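Local coordinates for protein short-chain-enoyl-CoA hydratase (Clostridium acetobutylicum, PDB 5Z7R) that catalyses the reversible hydration of crotonyl-CoA, and also accepts hexenoyl-CoA, as a crotonase of butanoate metabolism, at residues Gln132-Gly136 against Leu161-Ala165. Numbering follows the deposited sequence.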
ATOM      1  N   GLN A 132      19.857 -12.129  15.738  1.00 30.52           N
ATOM      2  CA  GLN A 132      20.297 -11.065  14.824  1.00 31.14           C
ATOM      3  C   GLN A 132      21.370 -10.268  15.540  1.00 30.00           C
ATOM      4  O   GLN A 132      21.074  -9.275  16.175  1.00 31.21           O
ATOM      5  CB  GLN A 132      19.150 -10.106  14.463  1.00 29.22           C
ATOM      6  CG  GLN A 132      18.052 -10.664  13.569  1.00 27.97           C
ATOM      7  CD  GLN A 132      18.520 -11.111  12.193  1.00 30.42           C
ATOM      8  OE1 GLN A 132      19.574 -10.702  11.695  1.00 29.87           O
ATOM      9  NE2 GLN A 132      17.714 -11.946  11.559  1.00 31.23           N
ATOM     10  N   PRO A 133      22.640 -10.677  15.408  1.00 30.39           N
ATOM     11  CA  PRO A 133      23.688 -10.012  16.192  1.00 29.70           C
ATOM     12  C   PRO A 133      24.044  -8.606  15.690  1.00 30.08           C
ATOM     13  O   PRO A 133      24.781  -7.855  16.380  1.00 32.53           O
ATOM     14  CB  PRO A 133      24.898 -10.945  16.030  1.00 29.44           C
ATOM     15  CG  PRO A 133      24.431 -12.145  15.305  1.00 28.32           C
ATOM     16  CD  PRO A 133      23.182 -11.756  14.573  1.00 28.96           C
ATOM     17  N   GLU A 134      23.501  -8.244  14.526  1.00 28.60           N
ATOM     18  CA  GLU A 134      24.068  -7.166  13.698  1.00 28.60           C
ATOM     19  C   GLU A 134      24.391  -5.888  14.455  1.00 29.08           C
ATOM     20  O   GLU A 134      25.490  -5.364  14.347  1.00 31.26           O
ATOM     21  CB  GLU A 134      23.194  -6.906  12.497  1.00 27.92           C
ATOM     22  CG  GLU A 134      23.293  -8.027  11.462  1.00 29.31           C
ATOM     23  CD  GLU A 134      22.337  -9.196  11.658  1.00 28.69           C
ATOM     24  OE1 GLU A 134      22.122  -9.966  10.680  1.00 26.85           O
ATOM     25  OE2 GLU A 134      21.804  -9.351  12.780  1.00 30.41           O
ATOM     26  N   VAL A 135      23.471  -5.415  15.276  1.00 30.15           N
ATOM     27  CA  VAL A 135      23.673  -4.143  15.974  1.00 30.95           C
ATOM     28  C   VAL A 135      24.851  -4.149  16.981  1.00 30.40           C
ATOM     29  O   VAL A 135      25.398  -3.089  17.344  1.00 28.62           O
ATOM     30  CB  VAL A 135      22.343  -3.666  16.624  1.00 32.87           C
ATOM     31  CG1 VAL A 135      21.933  -4.511  17.834  1.00 31.93           C
ATOM     32  CG2 VAL A 135      22.496  -2.232  17.061  1.00 37.23           C
ATOM     33  N   GLY A 136      25.246  -5.332  17.445  1.00 32.20           N
ATOM     34  CA  GLY A 136      26.501  -5.444  18.214  1.00 34.56           C
ATOM     35  C   GLY A 136      27.744  -5.103  17.389  1.00 35.10           C
ATOM     36  O   GLY A 136      28.777  -4.713  17.944  1.00 34.15           O
ATOM     37  N   LEU A 161      14.493  -8.544  19.622  1.00 29.10           N
ATOM     38  CA  LEU A 161      15.581  -9.360  19.115  1.00 28.62           C
ATOM     39  C   LEU A 161      16.659  -8.524  18.411  1.00 27.05           C
ATOM     40  O   LEU A 161      17.841  -8.746  18.621  1.00 29.64           O
ATOM     41  CB  LEU A 161      15.031 -10.441  18.171  1.00 29.99           C
ATOM     42  CG  LEU A 161      14.899 -11.883  18.700  1.00 30.93           C
ATOM     43  CD1 LEU A 161      14.608 -12.005  20.185  1.00 30.80           C
ATOM     44  CD2 LEU A 161      13.838 -12.601  17.875  1.00 32.39           C
ATOM     45  N   ILE A 162      16.253  -7.565  17.595  1.00 26.87           N
ATOM     46  CA  ILE A 162      17.205  -6.738  16.843  1.00 24.97           C
ATOM     47  C   ILE A 162      17.872  -5.646  17.662  1.00 24.40           C
ATOM     48  O   ILE A 162      19.065  -5.417  17.511  1.00 24.69           O
ATOM     49  CB  ILE A 162      16.579  -6.156  15.570  1.00 23.73           C
ATOM     50  CG1 ILE A 162      16.288  -7.264  14.554  1.00 25.28           C
ATOM     51  CG2 ILE A 162      17.543  -5.204  14.878  1.00 23.60           C
ATOM     52  CD1 ILE A 162      15.292  -6.879  13.447  1.00 25.32           C
ATOM     53  N   PHE A 163      17.138  -4.976  18.537  1.00 26.22           N
ATOM     54  CA  PHE A 163      17.761  -3.967  19.386  1.00 27.25           C
ATOM     55  C   PHE A 163      18.674  -4.570  20.432  1.00 29.29           C
ATOM     56  O   PHE A 163      19.711  -3.979  20.712  1.00 33.69           O
ATOM     57  CB  PHE A 163      16.762  -3.054  20.117  1.00 26.18           C
ATOM     58  CG  PHE A 163      15.773  -2.359  19.231  1.00 25.50           C
ATOM     59  CD1 PHE A 163      15.976  -2.209  17.868  1.00 26.76           C
ATOM     60  CD2 PHE A 163      14.615  -1.819  19.782  1.00 24.77           C
ATOM     61  CE1 PHE A 163      15.018  -1.585  17.074  1.00 26.31           C
ATOM     62  CE2 PHE A 163      13.669  -1.183  18.987  1.00 24.13           C
ATOM     63  CZ  PHE A 163      13.869  -1.066  17.640  1.00 24.68           C
ATOM     64  N   THR A 164      18.306  -5.705  21.037  1.00 29.76           N
ATOM     65  CA  THR A 164      19.182  -6.369  22.036  1.00 30.57           C
ATOM     66  C   THR A 164      20.290  -7.194  21.405  1.00 33.68           C
ATOM     67  O   THR A 164      21.372  -7.289  21.972  1.00 34.59           O
ATOM     68  CB  THR A 164      18.437  -7.354  22.980  1.00 32.16           C
ATOM     69  OG1 THR A 164      17.900  -8.470  22.224  1.00 34.04           O
ATOM     70  CG2 THR A 164      17.341  -6.649  23.774  1.00 31.04           C
ATOM     71  N   ALA A 165      19.996  -7.819  20.263  1.00 34.46           N
ATOM     72  CA  ALA A 165      20.927  -8.744  19.575  1.00 35.11           C
ATOM     73  C   ALA A 165      21.162 -10.074  20.290  1.00 35.00           C
ATOM     74  O   ALA A 165      22.104 -10.779  19.967  1.00 39.65           O
ATOM     75  CB  ALA A 165      22.252  -8.060  19.318  1.00 33.94           C
TER
HETATM   76  O   HOH W   1      20.712  -6.633  15.763  1.00 24.15           O
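Val-135 and Ala-165 meet through their methyl carbons, Val-135 CG1 lying 3.9 Å from Ala-165 CB, where the crotonase-fold loop that carries the probable proton acceptor, Glu-134, runs past the C-terminal end of helix 155-164. CG1 of Val-135 sits between its own backbone N and carbonyl carbon (chi1 71°), and this rotation also brings it against Ile-162 O, at a modelled 3.0 Å too short to take at face value, and near Phe-163 O. Ala-165 leaves the helix with a positive phi of 70°, and its CA-H faces Gln-132 O in a C-H...O contact (CA to O 3.4 Å, 139° at the hydrogen). The CB-CG part of Gln-132 runs alongside CG1 of Ile-162, CG to CG1 4.0 Å. No direct hydrogen bond crosses; a bridging water does, donating to Gln-132 O and Ile-162 O (2.7 Å each) and accepting from Val-135 N (3.1 Å). Gly-136 N donates to Pro-133 O at 2.8 Å. Outward, Gln-132 touches Glu-114, and Ile-162 packs on Leu-149. Glu-134 does not touch 161-165; its OE1 lies close to OE1 of Glu-114, the probable nucleophile. ND2 of Asn-202 of a second subunit hydrogen-bonds to the carbonyl oxygens of Phe-163 and Thr-164.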